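Local structure of putative DD-carboxypeptidase TP_0574 (Treponema pallidum, 1O75) at residues L74-L79 and T97-T102; K103-S108 and S136-D141. The protein is a lipoprotein and penicillin-binding protein with zinc-dependent carboxypeptidase activity on synthetic depsipeptides, and possibly acts as a D,D-carboxypeptidase that reduces peptidoglycan cross-linking. The protein carries 2 engineered substitutions. All blocks are in the same frame, centred on the assembly; numbering follows the deposited sequence. Where two conformers were deposited one is given.

In the fold
Interaction 1 lies near the surface of the family domain that also holds interaction 2, and the two meet along strand 69-85 and its neighbour 101-114. In L74-L79 with T97-T102 the chemistry is largely polar: backbone hydrogen bonds, a hydroxyl-carboxylate bond and a water bridge, with the second subunit close by. K103-S108 with S136-D141 is partly buried and apolar, two strands crossing at a steep angle with no hydrogen bond between them. G75 joins the contacts: its N probably bonds to K103 O and packs against the F138 ring. L74 and M104, one from each contact, both touch a bound xenon and pack on each other.

Interaction 1: residues L74-L79 and T97-T102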
ATOM      1  N   LEU B  74       1.388 -17.383 -21.523  1.00 35.18           N
ATOM      2  CA  LEU B  74       2.106 -17.334 -22.785  1.00 37.53           C
ATOM      3  C   LEU B  74       3.311 -16.434 -22.549  1.00 37.25           C
ATOM      4  O   LEU B  74       3.179 -15.375 -21.926  1.00 36.26           O
ATOM      5  CB  LEU B  74       1.233 -16.695 -23.864  1.00 38.90           C
ATOM      6  CG  LEU B  74       1.891 -16.527 -25.235  1.00 42.91           C
ATOM      7  CD1 LEU B  74       1.953 -17.896 -25.907  1.00 41.69           C
ATOM      8  CD2 LEU B  74       1.081 -15.551 -26.101  1.00 43.80           C
ATOM      9  N   GLY B  75       4.473 -16.843 -23.051  1.00 37.33           N
ATOM     10  CA  GLY B  75       5.668 -16.033 -22.883  1.00 36.35           C
ATOM     11  C   GLY B  75       6.544 -15.976 -24.122  1.00 37.61           C
ATOM     12  O   GLY B  75       6.421 -16.827 -25.014  1.00 35.48           O
ATOM     13  N   GLU B  76       7.420 -14.971 -24.183  1.00 36.31           N
ATOM     14  CA  GLU B  76       8.330 -14.803 -25.315  1.00 38.19           C
ATOM     15  C   GLU B  76       9.739 -15.189 -24.894  1.00 39.12           C
ATOM     16  O   GLU B  76      10.177 -14.879 -23.777  1.00 36.31           O
ATOM     17  CB  GLU B  76       8.351 -13.358 -25.797  1.00 39.41           C
ATOM     18  CG  GLU B  76       7.003 -12.799 -26.115  1.00 41.80           C
ATOM     19  CD  GLU B  76       7.065 -11.367 -26.584  1.00 43.70           C
ATOM     20  OE1 GLU B  76       7.967 -10.622 -26.144  1.00 44.28           O
ATOM     21  OE2 GLU B  76       6.196 -10.977 -27.383  1.00 46.23           O
ATOM     22  N   LYS B  77      10.453 -15.854 -25.795  1.00 37.71           N
ATOM     23  CA  LYS B  77      11.812 -16.285 -25.493  1.00 38.49           C
ATOM     24  C   LYS B  77      12.694 -15.142 -25.028  1.00 33.79           C
ATOM     25  O   LYS B  77      12.747 -14.074 -25.646  1.00 35.20           O
ATOM     26  CB  LYS B  77      12.468 -16.949 -26.711  1.00 41.10           C
ATOM     27  CG  LYS B  77      13.849 -17.524 -26.378  1.00 45.87           C
ATOM     28  CD  LYS B  77      14.598 -17.887 -27.649  1.00 49.92           C
ATOM     29  CE  LYS B  77      16.025 -18.318 -27.366  1.00 52.52           C
ATOM     30  NZ  LYS B  77      16.773 -18.465 -28.663  1.00 54.46           N
ATOM     31  N   VAL B  78      13.375 -15.372 -23.912  1.00 34.65           N
ATOM     32  CA  VAL B  78      14.289 -14.369 -23.355  1.00 33.72           C
ATOM     33  C   VAL B  78      15.655 -14.448 -24.059  1.00 33.22           C
ATOM     34  O   VAL B  78      16.230 -15.530 -24.159  1.00 34.31           O
ATOM     35  CB  VAL B  78      14.516 -14.619 -21.851  1.00 33.68           C
ATOM     36  CG1 VAL B  78      15.661 -13.763 -21.352  1.00 30.22           C
ATOM     37  CG2 VAL B  78      13.223 -14.302 -21.071  1.00 34.20           C
ATOM     38  N   LEU B  79      16.144 -13.299 -24.521  1.00 31.96           N
ATOM     39  CA  LEU B  79      17.432 -13.163 -25.196  1.00 33.22           C
ATOM     40  C   LEU B  79      18.460 -12.597 -24.220  1.00 35.06           C
ATOM     41  O   LEU B  79      19.660 -12.868 -24.327  1.00 31.27           O
ATOM     42  CB  LEU B  79      17.307 -12.236 -26.407  1.00 33.26           C
ATOM     43  CG  LEU B  79      16.415 -12.783 -27.522  1.00 35.32           C
ATOM     44  CD1 LEU B  79      16.283 -11.744 -28.607  1.00 35.68           C
ATOM     45  CD2 LEU B  79      17.018 -14.080 -28.082  1.00 39.43           C
ATOM     46  N   THR B  97      13.514  -9.825 -25.395  1.00 31.98           N
ATOM     47  CA  THR B  97      12.940 -11.087 -25.843  1.00 34.91           C
ATOM     48  C   THR B  97      12.847 -11.174 -27.355  1.00 33.31           C
ATOM     49  O   THR B  97      13.040 -10.205 -28.048  1.00 31.18           O
ATOM     50  CB  THR B  97      11.510 -11.263 -25.325  1.00 36.28           C
ATOM     51  OG1 THR B  97      10.651 -10.360 -26.040  1.00 38.51           O
ATOM     52  CG2 THR B  97      11.438 -10.954 -23.827  1.00 37.92           C
ATOM     53  N   ASP B  98      12.515 -12.361 -27.837  1.00 37.72           N
ATOM     54  CA  ASP B  98      12.337 -12.584 -29.271  1.00 39.90           C
ATOM     55  C   ASP B  98      10.839 -12.854 -29.403  1.00 39.12           C
ATOM     56  O   ASP B  98      10.371 -13.934 -29.050  1.00 38.57           O
ATOM     57  CB  ASP B  98      13.129 -13.821 -29.704  1.00 41.72           C
ATOM     58  CG  ASP B  98      13.018 -14.100 -31.203  1.00 46.51           C
ATOM     59  OD1 ASP B  98      12.127 -13.507 -31.859  1.00 46.90           O
ATOM     60  OD2 ASP B  98      13.821 -14.921 -31.709  1.00 46.26           O
ATOM     61  N   PRO B  99      10.066 -11.878 -29.896  1.00 41.00           N
ATOM     62  CA  PRO B  99       8.621 -12.094 -30.030  1.00 44.28           C
ATOM     63  C   PRO B  99       8.189 -13.266 -30.921  1.00 46.30           C
ATOM     64  O   PRO B  99       7.076 -13.777 -30.772  1.00 46.44           O
ATOM     65  CB  PRO B  99       8.116 -10.761 -30.575  1.00 44.20           C
ATOM     66  CG  PRO B  99       9.135  -9.774 -30.089  1.00 43.96           C
ATOM     67  CD  PRO B  99      10.430 -10.508 -30.296  1.00 42.41           C
ATOM     68  N   SER B 100       9.060 -13.708 -31.828  1.00 46.11           N
ATOM     69  CA  SER B 100       8.699 -14.796 -32.739  1.00 46.80           C
ATOM     70  C   SER B 100       8.798 -16.186 -32.125  1.00 47.12           C
ATOM     71  O   SER B 100       8.337 -17.169 -32.711  1.00 46.76           O
ATOM     72  CB  SER B 100       9.569 -14.738 -34.005  1.00 48.60           C
ATOM     73  OG  SER B 100      10.924 -15.048 -33.719  1.00 49.13           O
ATOM     74  N   VAL B 101       9.404 -16.294 -30.949  1.00 44.11           N
ATOM     75  CA  VAL B 101       9.510 -17.601 -30.326  1.00 43.22           C
ATOM     76  C   VAL B 101       8.713 -17.576 -29.022  1.00 44.54           C
ATOM     77  O   VAL B 101       9.147 -16.998 -28.025  1.00 43.42           O
ATOM     78  CB  VAL B 101      10.990 -17.967 -30.054  1.00 41.47           C
ATOM     79  CG1 VAL B 101      11.084 -19.354 -29.440  1.00 39.12           C
ATOM     80  CG2 VAL B 101      11.780 -17.920 -31.366  1.00 42.13           C
ATOM     81  N   THR B 102       7.537 -18.195 -29.041  1.00 44.54           N
ATOM     82  CA  THR B 102       6.692 -18.215 -27.857  1.00 44.40           C
ATOM     83  C   THR B 102       6.388 -19.626 -27.382  1.00 45.01           C
ATOM     84  O   THR B 102       6.591 -20.606 -28.093  1.00 45.79           O
ATOM     85  CB  THR B 102       5.374 -17.488 -28.118  1.00 44.32           C
ATOM     86  OG1 THR B 102       4.628 -18.196 -29.118  1.00 45.33           O
ATOM     87  CG2 THR B 102       5.637 -16.063 -28.609  1.00 43.80           C
TER
HETATM   88  O   HOH W   1      15.856 -16.561 -30.564  1.00 60.76           O
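The carboxylate of E76 and the hydroxyl of T97 meet with their side chains at about a right angle. T97 OG1 donates to E76 OE1 at 2.7 Å, arriving on the anti side and 32° out of the carboxylate plane. The E76 chain, extended beyond CG, carries its other oxygen on to P99: OE2 packs 3.7 Å from P99 CB and is hydrogen-bonded to S387 OG of the second subunit. Both carboxylate oxygens are thus held. Next along the strand, K77 uses its backbone twice: N gives to V101 O (2.8 Å) and O accepts from D98 N. Its side chain starts against V101, CB to CB 3.8 Å, then runs out fully extended to a water that links NZ to D98 OD2. D98 OD1 takes both N and OG of S100 from the same face of its plane, the N bond forming an Asx turn. L79 lays CD1 3.6 Å from T97 O. The L74 side chain crosses T102 obliquely, CD1 4.1 Å from T102 CB, and also borders a bound xenon. Strands 69-85 and 91-98 form an antiparallel beta hairpin, whose second arm continues through the D98-V101 type I turn into strand 101-114, at the surface of the Tp47 domain a family region.

Interaction 2: residues K103-S108 and S136-D141; sequences KMVRAS and SSFMVD
F138 puts its ring against V105, which approaches over one face. V105 CG2 lies 3.9 Å from the ring centroid and only 22° off the normal, a CH-pi contact displaced toward the rim, with CE1 its nearest ring atom at 3.6 Å. CG2 sits between the backbone N and the carbonyl carbon of V105, and this rotation leaves CG1 beside the backbone N, where it can reach V140. K103 O lies at the ring edge, in its plane, 3.5 Å from CZ. The F138 side chain also touches V73 of strand 69-85 and I147 of strand 143-163. These strands belong to one mixed sheet, in which 101-114 pairs with 69-85 and 137-140 with 143-163; the segments of 101-114 and 137-140 cross at 98°, 8.9 Å apart at their axes, and so bring together two strands that do not pair with each other, with no hydrogen bond between the segments. Further along, V140 divides its two methyls. CG2 meets V105 CG1 at 3.7 Å, the side chains sliding past each other in opposite directions, and also lies 3.7 Å from K103 CG. CG1 packs 3.8 Å from K103 CE, because the lysine, bent at chi2 (73°) and chi3, curls its methylene chain over the valine. Beyond the strand end, D141 OD2 stands 5.3 Å from K103 NZ, too far for a salt bridge but probably a mild electrostatic attraction.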
ATOM      1  N   LYS B 103       5.907 -19.724 -26.158  1.00 43.71           N
ATOM      2  CA  LYS B 103       5.567 -21.001 -25.580  1.00 43.36           C
ATOM      3  C   LYS B 103       4.381 -20.751 -24.653  1.00 42.78           C
ATOM      4  O   LYS B 103       4.285 -19.689 -24.039  1.00 42.02           O
ATOM      5  CB  LYS B 103       6.753 -21.536 -24.784  1.00 47.27           C
ATOM      6  CG  LYS B 103       6.616 -22.980 -24.352  1.00 51.44           C
ATOM      7  CD  LYS B 103       6.783 -23.953 -25.532  1.00 55.15           C
ATOM      8  CE  LYS B 103       8.220 -23.976 -26.046  1.00 56.64           C
ATOM      9  NZ  LYS B 103       8.484 -25.116 -26.988  1.00 58.35           N
ATOM     10  N   MET B 104       3.478 -21.721 -24.571  0.58 42.06           N
ATOM     11  CA  MET B 104       2.313 -21.608 -23.704  0.58 42.17           C
ATOM     12  C   MET B 104       2.302 -22.820 -22.795  0.58 40.90           C
ATOM     13  O   MET B 104       2.422 -23.951 -23.253  0.58 41.42           O
ATOM     14  CB  MET B 104       1.021 -21.561 -24.526  0.58 43.83           C
ATOM     15  CG  MET B 104      -0.228 -21.276 -23.691  0.58 46.25           C
ATOM     16  SD  MET B 104      -1.730 -21.154 -24.681  0.58 49.25           S
ATOM     17  CE  MET B 104      -1.500 -19.555 -25.449  0.58 48.50           C
ATOM     18  N   VAL B 105       2.173 -22.582 -21.498  1.00 38.71           N
ATOM     19  CA  VAL B 105       2.159 -23.661 -20.539  1.00 35.99           C
ATOM     20  C   VAL B 105       1.080 -23.405 -19.523  1.00 36.39           C
ATOM     21  O   VAL B 105       0.576 -22.293 -19.420  1.00 35.31           O
ATOM     22  CB  VAL B 105       3.513 -23.742 -19.772  1.00 36.53           C
ATOM     23  CG1 VAL B 105       4.662 -24.024 -20.754  1.00 35.27           C
ATOM     24  CG2 VAL B 105       3.776 -22.421 -19.034  1.00 35.55           C
ATOM     25  N   ARG B 106       0.724 -24.445 -18.787  1.00 35.92           N
ATOM     26  CA  ARG B 106      -0.239 -24.312 -17.717  1.00 38.31           C
ATOM     27  C   ARG B 106       0.591 -23.899 -16.490  1.00 37.37           C
ATOM     28  O   ARG B 106       1.713 -24.380 -16.315  1.00 34.72           O
ATOM     29  CB  ARG B 106      -0.930 -25.654 -17.451  1.00 41.47           C
ATOM     30  CG  ARG B 106      -1.791 -26.134 -18.615  1.00 45.06           C
ATOM     31  CD  ARG B 106      -2.639 -27.344 -18.225  1.00 51.41           C
ATOM     32  NE  ARG B 106      -1.855 -28.573 -18.183  1.00 55.68           N
ATOM     33  CZ  ARG B 106      -1.347 -29.176 -19.255  1.00 57.45           C
ATOM     34  NH1 ARG B 106      -1.543 -28.668 -20.469  1.00 58.56           N
ATOM     35  NH2 ARG B 106      -0.633 -30.286 -19.115  1.00 58.32           N
ATOM     36  N   ALA B 107       0.053 -23.004 -15.663  1.00 33.80           N
ATOM     37  CA  ALA B 107       0.734 -22.570 -14.442  1.00 32.30           C
ATOM     38  C   ALA B 107      -0.169 -23.043 -13.322  1.00 33.73           C
ATOM     39  O   ALA B 107      -1.345 -22.639 -13.234  1.00 33.74           O
ATOM     40  CB  ALA B 107       0.888 -21.037 -14.417  1.00 32.45           C
ATOM     41  N   SER B 108       0.351 -23.905 -12.463  1.00 29.70           N
ATOM     42  CA  SER B 108      -0.478 -24.454 -11.400  1.00 31.65           C
ATOM     43  C   SER B 108       0.385 -24.862 -10.224  1.00 33.35           C
ATOM     44  O   SER B 108       1.473 -25.415 -10.411  1.00 36.20           O
ATOM     45  CB  SER B 108      -1.251 -25.670 -11.949  1.00 29.40           C
ATOM     46  OG  SER B 108      -2.156 -26.215 -11.001  1.00 33.52           O
ATOM     47  N   SER B 136       7.955 -13.091 -13.509  1.00 36.10           N
ATOM     48  CA  SER B 136       7.784 -12.354 -14.743  1.00 36.21           C
ATOM     49  C   SER B 136       8.154 -13.273 -15.917  1.00 34.36           C
ATOM     50  O   SER B 136       8.045 -12.895 -17.072  1.00 34.47           O
ATOM     51  CB  SER B 136       8.662 -11.104 -14.722  1.00 36.13           C
ATOM     52  OG  SER B 136       9.976 -11.470 -14.337  1.00 41.86           O
ATOM     53  N   SER B 137       8.575 -14.490 -15.607  1.00 35.08           N
ATOM     54  CA  SER B 137       8.950 -15.443 -16.654  1.00 36.88           C
ATOM     55  C   SER B 137       8.765 -16.858 -16.140  1.00 35.86           C
ATOM     56  O   SER B 137       8.484 -17.061 -14.961  1.00 36.92           O
ATOM     57  CB  SER B 137      10.424 -15.240 -17.039  1.00 37.01           C
ATOM     58  OG  SER B 137      11.260 -15.656 -15.965  1.00 37.82           O
ATOM     59  N   PHE B 138       8.928 -17.834 -17.030  1.00 35.77           N
ATOM     60  CA  PHE B 138       8.822 -19.242 -16.672  1.00 36.89           C
ATOM     61  C   PHE B 138       9.820 -20.074 -17.499  1.00 38.53           C
ATOM     62  O   PHE B 138      10.297 -19.624 -18.532  1.00 37.17           O
ATOM     63  CB  PHE B 138       7.380 -19.756 -16.878  1.00 36.15           C
ATOM     64  CG  PHE B 138       6.897 -19.696 -18.304  1.00 37.65           C
ATOM     65  CD1 PHE B 138       7.118 -20.764 -19.173  1.00 37.69           C
ATOM     66  CD2 PHE B 138       6.207 -18.581 -18.772  1.00 36.56           C
ATOM     67  CE1 PHE B 138       6.659 -20.722 -20.480  1.00 37.33           C
ATOM     68  CE2 PHE B 138       5.743 -18.525 -20.078  1.00 37.79           C
ATOM     69  CZ  PHE B 138       5.968 -19.596 -20.938  1.00 37.39           C
ATOM     70  N   MET B 139      10.111 -21.283 -17.035  1.00 42.90           N
ATOM     71  CA  MET B 139      11.060 -22.173 -17.707  1.00 47.65           C
ATOM     72  C   MET B 139      10.421 -23.324 -18.474  1.00 49.18           C
ATOM     73  O   MET B 139       9.536 -24.012 -17.963  1.00 49.08           O
ATOM     74  CB  MET B 139      12.019 -22.795 -16.688  1.00 48.34           C
ATOM     75  CG  MET B 139      12.876 -21.828 -15.926  1.00 51.84           C
ATOM     76  SD  MET B 139      14.006 -20.949 -16.971  1.00 58.81           S
ATOM     77  CE  MET B 139      14.607 -19.694 -15.785  1.00 57.78           C
ATOM     78  N   VAL B 140      10.898 -23.542 -19.694  1.00 51.94           N
ATOM     79  CA  VAL B 140      10.430 -24.641 -20.530  1.00 55.24           C
ATOM     80  C   VAL B 140      11.671 -25.302 -21.134  1.00 57.20           C
ATOM     81  O   VAL B 140      12.384 -24.691 -21.937  1.00 56.41           O
ATOM     82  CB  VAL B 140       9.512 -24.154 -21.670  1.00 55.73           C
ATOM     83  CG1 VAL B 140       9.108 -25.326 -22.553  1.00 58.45           C
ATOM     84  CG2 VAL B 140       8.278 -23.513 -21.093  1.00 56.11           C
ATOM     85  N   ASP B 141      11.917 -26.550 -20.746  1.00 59.58           N
ATOM     86  CA  ASP B 141      13.077 -27.290 -21.226  1.00 61.70           C
ATOM     87  C   ASP B 141      14.331 -26.465 -21.037  1.00 61.50           C
ATOM     88  O   ASP B 141      15.077 -26.247 -21.982  1.00 63.07           O
ATOM     89  CB  ASP B 141      12.954 -27.643 -22.713  1.00 63.07           C
ATOM     90  CG  ASP B 141      11.887 -28.679 -22.981  1.00 65.81           C
ATOM     91  OD1 ASP B 141      11.815 -29.664 -22.209  1.00 66.89           O
ATOM     92  OD2 ASP B 141      11.132 -28.509 -23.967  1.00 66.89           O
TER